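Local coordinates for hypothetical protein SMU.776 (Streptococcus mutans, PDB 2B78), which is of unknown function but is probably an S-adenosylmethionine-dependent methyltransferase that may act on RNA, at residues A[97-102]-A[110-115]; A[120-125]-A[150-155]. One frame throughout, in Å; residues are numbered along the deposited sequence.

Interactions 1 and 2 show how one mixed five-stranded sheet is held together at two pairings separated by the 110-115/118-123 pair. Interaction 1 closes the antiparallel hairpin of 96-101 and 110-115; interaction 2 sets strand 118-123 parallel to 148-153. Their centres lie about 11 Å apart, and the middle strands are direct neighbours: Asp113 O stands 2.7 Å from Leu120 N and Thr111 O 2.9 Å from Ser122 N, both probable hydrogen bonds. Ile112 CD1 also packs 3.6 Å from Phe121 CE1. Interaction 1 is remote from the cofactor site, whereas the side chain of Lys152 in interaction 2 is about 9 Å from that of Arg246, which binds S-adenosyl-L-homocysteine, a ligand absent from this model.

Interaction 1. Residues A[97-102]-A[110-115]; sequences YRLFNQ and VTIDCY
The Tyr97 ring takes Cys114 SG over one face, a sulfur-aromatic contact with the sulfur 3.6 Å from the ring centroid and displaced toward CE2. Tyr97 reaches this place with CG between its backbone N and carbonyl carbon (chi1 58°). The Arg98 guanidinium is framed more fully: Thr111 CB lies over the centre of one face, while the carboxylate of Asp113 and the amide of Asn101 occupy its edge. The salt bridge is side-on and two-pronged, with NE of Arg98 meeting Asp113 OD1 at 2.6 Å and NH2 of Arg98 meeting Asp113 OD2 at 3.0 Å, the two planes only 24° apart. NH1 of Arg98 is taken by Asn101 OD1 at 2.7 Å, approaching from above the amide plane; with three nitrogens engaged, the guanidinium is fixed against rotation. At the edge of the Phe100 ring, CD2 is 3.5 Å from Val110 O.

Between these groups the backbone forms a classic beta bulge. Leu99 N and Phe100 N both donate to Ile112 O, at 2.7 and 3.1 Å, which shifts the register by one residue and brings Leu99 CD1 against Cys114 CB. Beyond the hairpin, helix 71-83 meets Phe100 and Ile112 through Phe78, helix 132-142 covers Leu99 and Ile112 with Phe139, and strand 118-123 continues the sheet past 110-115.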
loop_
_atom_site.group_PDB
_atom_site.type_symbol
_atom_site.label_atom_id
_atom_site.label_comp_id
_atom_site.label_asym_id
_atom_site.label_seq_id
_atom_site.Cartn_x
_atom_site.Cartn_y
_atom_site.Cartn_z
ATOM N N TYR A 97 -3.770 -11.400 0.865
ATOM C CA TYR A 97 -4.446 -10.281 0.221
ATOM C C TYR A 97 -5.153 -9.455 1.282
ATOM O O TYR A 97 -5.227 -9.864 2.442
ATOM C CB TYR A 97 -5.441 -10.787 -0.832
ATOM C CG TYR A 97 -6.509 -11.724 -0.298
ATOM C CD1 TYR A 97 -7.765 -11.243 0.073
ATOM C CD2 TYR A 97 -6.259 -13.093 -0.152
ATOM C CE1 TYR A 97 -8.742 -12.101 0.573
ATOM C CE2 TYR A 97 -7.233 -13.958 0.352
ATOM C CZ TYR A 97 -8.468 -13.454 0.711
ATOM O OH TYR A 97 -9.427 -14.302 1.222
ATOM N N ARG A 98 -5.674 -8.292 0.907
ATOM C CA ARG A 98 -6.338 -7.440 1.892
ATOM C C ARG A 98 -7.821 -7.755 2.107
ATOM O O ARG A 98 -8.588 -7.847 1.149
ATOM C CB ARG A 98 -6.165 -5.967 1.517
ATOM C CG ARG A 98 -6.923 -5.004 2.432
ATOM C CD ARG A 98 -6.228 -3.658 2.531
ATOM N NE ARG A 98 -4.947 -3.772 3.220
ATOM C CZ ARG A 98 -4.176 -2.741 3.548
ATOM N NH1 ARG A 98 -4.549 -1.503 3.255
ATOM N NH2 ARG A 98 -3.026 -2.954 4.172
ATOM N N LEU A 99 -8.213 -7.893 3.374
ATOM C CA LEU A 99 -9.601 -8.198 3.740
ATOM C C LEU A 99 -10.461 -6.959 3.994
ATOM O O LEU A 99 -11.678 -6.980 3.772
ATOM C CB LEU A 99 -9.625 -9.084 4.994
ATOM C CG LEU A 99 -8.943 -10.455 4.924
ATOM C CD1 LEU A 99 -9.078 -11.163 6.278
ATOM C CD2 LEU A 99 -9.577 -11.308 3.824
ATOM N N PHE A 100 -9.834 -5.876 4.450
ATOM C CA PHE A 100 -10.564 -4.647 4.768
ATOM C C PHE A 100 -9.645 -3.462 4.519
ATOM O O PHE A 100 -8.506 -3.452 4.981
ATOM C CB PHE A 100 -10.989 -4.676 6.240
ATOM C CG PHE A 100 -12.147 -3.770 6.562
ATOM C CD1 PHE A 100 -13.457 -4.219 6.423
ATOM C CD2 PHE A 100 -11.929 -2.464 6.994
ATOM C CE1 PHE A 100 -14.534 -3.381 6.712
ATOM C CE2 PHE A 100 -12.996 -1.620 7.280
ATOM C CZ PHE A 100 -14.301 -2.080 7.139
ATOM N N ASN A 101 -10.132 -2.459 3.794
ATOM C CA ASN A 101 -9.296 -1.302 3.485
ATOM C C ASN A 101 -9.936 0.043 3.769
ATOM O O ASN A 101 -10.423 0.718 2.862
ATOM C CB ASN A 101 -8.859 -1.356 2.019
ATOM C CG ASN A 101 -7.767 -0.348 1.695
ATOM O OD1 ASN A 101 -6.785 -0.199 2.440
ATOM N ND2 ASN A 101 -7.923 0.339 0.566
ATOM N N GLN A 102 -9.929 0.428 5.039
ATOM C CA GLN A 102 -10.470 1.710 5.475
ATOM C C GLN A 102 -11.805 2.144 4.845
ATOM O O GLN A 102 -12.792 1.416 4.932
ATOM C CB GLN A 102 -9.402 2.780 5.271
ATOM C CG GLN A 102 -8.095 2.446 5.985
ATOM C CD GLN A 102 -7.276 3.681 6.304
ATOM O OE1 GLN A 102 -7.726 4.558 7.026
ATOM N NE2 GLN A 102 -6.068 3.751 5.766
ATOM N N VAL A 110 -9.002 1.636 9.725
ATOM C CA VAL A 110 -8.670 0.228 9.918
ATOM C C VAL A 110 -8.439 -0.551 8.634
ATOM O O VAL A 110 -9.203 -0.416 7.675
ATOM C CB VAL A 110 -9.806 -0.497 10.681
ATOM C CG1 VAL A 110 -9.456 -1.970 10.864
ATOM C CG2 VAL A 110 -10.057 0.177 12.026
ATOM N N THR A 111 -7.377 -1.358 8.610
ATOM C CA THR A 111 -7.106 -2.232 7.475
ATOM C C THR A 111 -6.838 -3.597 8.096
ATOM O O THR A 111 -6.379 -3.696 9.241
ATOM C CB THR A 111 -5.866 -1.808 6.604
ATOM O OG1 THR A 111 -4.657 -1.980 7.350
ATOM C CG2 THR A 111 -5.985 -0.358 6.162
ATOM N N ILE A 112 -7.154 -4.650 7.355
ATOM C CA ILE A 112 -6.931 -6.004 7.834
ATOM C C ILE A 112 -6.447 -6.822 6.651
ATOM O O ILE A 112 -7.080 -6.847 5.589
ATOM C CB ILE A 112 -8.220 -6.655 8.362
ATOM C CG1 ILE A 112 -8.865 -5.765 9.429
ATOM C CG2 ILE A 112 -7.897 -8.049 8.920
ATOM C CD1 ILE A 112 -10.219 -6.253 9.898
ATOM N N ASP A 113 -5.312 -7.480 6.825
ATOM C CA ASP A 113 -4.768 -8.299 5.757
ATOM C C ASP A 113 -4.729 -9.750 6.196
ATOM O O ASP A 113 -4.660 -10.053 7.387
ATOM C CB ASP A 113 -3.341 -7.858 5.405
ATOM C CG ASP A 113 -3.279 -6.441 4.869
ATOM O OD1 ASP A 113 -4.009 -6.143 3.901
ATOM O OD2 ASP A 113 -2.489 -5.629 5.404
ATOM N N CYS A 114 -4.803 -10.656 5.235
ATOM C CA CYS A 114 -4.696 -12.049 5.582
ATOM C C CYS A 114 -3.405 -12.519 4.936
ATOM O O CYS A 114 -3.112 -12.193 3.775
ATOM C CB CYS A 114 -5.904 -12.842 5.081
ATOM S SG CYS A 114 -5.918 -13.223 3.336
ATOM N N TYR A 115 -2.612 -13.241 5.717
ATOM C CA TYR A 115 -1.343 -13.787 5.271
ATOM C C TYR A 115 -1.388 -15.274 5.561
ATOM O O TYR A 115 -0.962 -15.716 6.623
ATOM C CB TYR A 115 -0.189 -13.150 6.048
ATOM C CG TYR A 115 0.250 -11.791 5.547
ATOM C CD1 TYR A 115 1.287 -11.674 4.613
ATOM C CD2 TYR A 115 -0.352 -10.621 6.012
ATOM C CE1 TYR A 115 1.720 -10.414 4.161
ATOM C CE2 TYR A 115 0.069 -9.363 5.561
ATOM C CZ TYR A 115 1.108 -9.273 4.642
ATOM O OH TYR A 115 1.555 -8.032 4.237
#

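Interaction 2. Residues A[120-125]-A[150-155]; sequences LFSWYN and YEKIRF
Trp123 and Glu151 form the side-chain hydrogen bond between these two parallel strands: the indole NE1 of Trp123 donates to Glu151 OE1 at 2.7 Å, on the anti lone pair of that oxygen. The ring and carboxylate planes stand 75° apart, so the carboxylate meets the indole edge nearly crosswise. Ile153 CD1 touches the same edge, 3.6 Å from Trp123 CD1, and Phe121 CB covers part of one indole face. On the other side of the sheet Leu120 CD1 packs 3.6 Å from Tyr150 CB and also meets the aliphatic part of Lys152, whose chain bends at chi2 (-60°) to run past it.

At the strand ends, Phe155 lays one ring face over Asn125 C and the other against Ile153 CG2, two residues earlier in its own segment, with Trp123 O at the ring edge. Arg154 lies alongside Tyr124, its CB above the rim of one phenol face.

These groups are set in place by a regular parallel ladder, in which Phe121 N bonds Tyr150 O at 2.8 Å, Lys152 N bonds Phe121 O at 2.7 Å, and Trp123 N and Arg154 N continue the pattern. Helices 126-130 and 132-142 link the two strands in a beta-alpha-beta crossover. Farther out, Arg132 forms a salt bridge with Glu151 OE1, Lys152 NZ is hydrogen-bonded to Gly190 O and Ser162 OG, and Asn125 caps helix 126-130 through Val128 N.

Glu151 OE1 thus serves an indole N-H and a guanidinium at once, an arrangement that would be expected to favour the ionised carboxylate despite its burial.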
loop_
_atom_site.group_PDB
_atom_site.type_symbol
_atom_site.label_atom_id
_atom_site.label_comp_id
_atom_site.label_asym_id
_atom_site.label_seq_id
_atom_site.Cartn_x
_atom_site.Cartn_y
_atom_site.Cartn_z
ATOM N N LEU A 120 -3.630 -9.811 9.900
ATOM C CA LEU A 120 -2.894 -8.662 10.400
ATOM C C LEU A 120 -3.773 -7.414 10.414
ATOM O O LEU A 120 -4.196 -6.926 9.367
ATOM C CB LEU A 120 -1.653 -8.412 9.535
ATOM C CG LEU A 120 -0.772 -7.241 9.989
ATOM C CD1 LEU A 120 -0.132 -7.574 11.340
ATOM C CD2 LEU A 120 0.299 -6.962 8.943
ATOM N N PHE A 121 -4.046 -6.921 11.620
ATOM C CA PHE A 121 -4.850 -5.727 11.840
ATOM C C PHE A 121 -3.910 -4.535 11.889
ATOM O O PHE A 121 -2.806 -4.633 12.439
ATOM C CB PHE A 121 -5.558 -5.799 13.196
ATOM C CG PHE A 121 -6.746 -6.712 13.234
ATOM C CD1 PHE A 121 -8.033 -6.198 13.152
ATOM C CD2 PHE A 121 -6.583 -8.088 13.373
ATOM C CE1 PHE A 121 -9.139 -7.041 13.210
ATOM C CE2 PHE A 121 -7.689 -8.935 13.432
ATOM C CZ PHE A 121 -8.964 -8.411 13.350
ATOM N N SER A 122 -4.345 -3.410 11.332
ATOM C CA SER A 122 -3.550 -2.195 11.370
ATOM C C SER A 122 -4.440 -1.060 11.842
ATOM O O SER A 122 -5.513 -0.807 11.275
ATOM C CB SER A 122 -2.955 -1.876 9.998
ATOM O OG SER A 122 -1.951 -2.820 9.665
ATOM N N TRP A 123 -4.001 -0.393 12.904
ATOM C CA TRP A 123 -4.746 0.723 13.481
ATOM C C TRP A 123 -4.079 2.048 13.089
ATOM O O TRP A 123 -2.936 2.313 13.473
ATOM C CB TRP A 123 -4.778 0.587 15.007
ATOM C CG TRP A 123 -5.133 -0.794 15.487
ATOM C CD1 TRP A 123 -4.310 -1.670 16.135
ATOM C CD2 TRP A 123 -6.388 -1.473 15.320
ATOM N NE1 TRP A 123 -4.971 -2.851 16.380
ATOM C CE2 TRP A 123 -6.248 -2.756 15.894
ATOM C CE3 TRP A 123 -7.617 -1.118 14.746
ATOM C CZ2 TRP A 123 -7.288 -3.693 15.902
ATOM C CZ3 TRP A 123 -8.651 -2.049 14.755
ATOM C CH2 TRP A 123 -8.480 -3.321 15.333
ATOM N N TYR A 124 -4.808 2.888 12.353
ATOM C CA TYR A 124 -4.273 4.163 11.882
ATOM C C TYR A 124 -4.518 5.380 12.770
ATOM O O TYR A 124 -4.012 6.466 12.484
ATOM C CB TYR A 124 -4.791 4.456 10.466
ATOM C CG TYR A 124 -4.247 3.511 9.424
ATOM C CD1 TYR A 124 -4.572 2.157 9.451
ATOM C CD2 TYR A 124 -3.398 3.965 8.414
ATOM C CE1 TYR A 124 -4.067 1.275 8.500
ATOM C CE2 TYR A 124 -2.884 3.086 7.452
ATOM C CZ TYR A 124 -3.228 1.743 7.507
ATOM O OH TYR A 124 -2.737 0.864 6.570
ATOM N N ASN A 125 -5.294 5.216 13.836
ATOM C CA ASN A 125 -5.543 6.332 14.738
ATOM C C ASN A 125 -5.871 5.841 16.148
ATOM O O ASN A 125 -6.263 4.688 16.339
ATOM C CB ASN A 125 -6.652 7.242 14.182
ATOM C CG ASN A 125 -7.995 6.550 14.070
ATOM O OD1 ASN A 125 -8.625 6.223 15.077
ATOM N ND2 ASN A 125 -8.452 6.334 12.833
ATOM N N TYR A 150 -2.185 -10.705 14.399
ATOM C CA TYR A 150 -1.197 -9.734 14.838
ATOM C C TYR A 150 -1.747 -8.355 14.525
ATOM O O TYR A 150 -2.706 -8.224 13.762
ATOM C CB TYR A 150 0.115 -9.944 14.093
ATOM C CG TYR A 150 0.843 -11.170 14.550
ATOM C CD1 TYR A 150 1.832 -11.090 15.537
ATOM C CD2 TYR A 150 0.513 -12.422 14.039
ATOM C CE1 TYR A 150 2.473 -12.238 16.002
ATOM C CE2 TYR A 150 1.144 -13.571 14.497
ATOM C CZ TYR A 150 2.121 -13.472 15.478
ATOM O OH TYR A 150 2.735 -14.615 15.939
ATOM N N GLU A 151 -1.143 -7.331 15.113
ATOM C CA GLU A 151 -1.592 -5.968 14.882
ATOM C C GLU A 151 -0.432 -4.988 14.752
ATOM O O GLU A 151 0.609 -5.167 15.381
ATOM C CB GLU A 151 -2.507 -5.515 16.025
ATOM C CG GLU A 151 -1.783 -5.303 17.360
ATOM C CD GLU A 151 -2.730 -4.950 18.493
ATOM O OE1 GLU A 151 -3.803 -4.378 18.217
ATOM O OE2 GLU A 151 -2.397 -5.234 19.666
ATOM N N LYS A 152 -0.622 -3.959 13.927
ATOM C CA LYS A 152 0.380 -2.909 13.744
ATOM C C LYS A 152 -0.235 -1.602 14.235
ATOM O O LYS A 152 -1.398 -1.324 13.951
ATOM C CB LYS A 152 0.748 -2.730 12.260
ATOM C CG LYS A 152 1.328 -3.951 11.561
ATOM C CD LYS A 152 2.605 -4.429 12.227
ATOM C CE LYS A 152 3.247 -5.553 11.430
ATOM N NZ LYS A 152 4.439 -6.121 12.119
ATOM N N ILE A 153 0.538 -0.816 14.983
ATOM C CA ILE A 153 0.090 0.487 15.464
ATOM C C ILE A 153 0.674 1.490 14.470
ATOM O O ILE A 153 1.893 1.650 14.388
ATOM C CB ILE A 153 0.635 0.794 16.871
ATOM C CG1 ILE A 153 0.125 -0.244 17.863
ATOM C CG2 ILE A 153 0.213 2.183 17.311
ATOM C CD1 ILE A 153 -1.353 -0.490 17.777
ATOM N N ARG A 154 -0.198 2.158 13.722
ATOM C CA ARG A 154 0.233 3.111 12.700
ATOM C C ARG A 154 -0.019 4.572 13.055
ATOM O O ARG A 154 -0.383 5.368 12.191
ATOM C CB ARG A 154 -0.474 2.789 11.385
ATOM C CG ARG A 154 -0.362 1.336 10.979
ATOM C CD ARG A 154 0.832 1.123 10.093
ATOM N NE ARG A 154 0.744 1.995 8.927
ATOM C CZ ARG A 154 1.398 1.791 7.790
ATOM N NH1 ARG A 154 2.192 0.735 7.665
ATOM N NH2 ARG A 154 1.257 2.642 6.781
ATOM N N PHE A 155 0.168 4.921 14.322
ATOM C CA PHE A 155 -0.037 6.297 14.761
ATOM C C PHE A 155 0.896 6.659 15.911
ATOM O O PHE A 155 0.686 7.666 16.602
ATOM C CB PHE A 155 -1.488 6.516 15.197
ATOM C CG PHE A 155 -1.921 5.629 16.330
ATOM C CD1 PHE A 155 -2.503 4.390 16.080
ATOM C CD2 PHE A 155 -1.750 6.034 17.650
ATOM C CE1 PHE A 155 -2.912 3.567 17.131
ATOM C CE2 PHE A 155 -2.153 5.219 18.705
ATOM C CZ PHE A 155 -2.737 3.982 18.443
#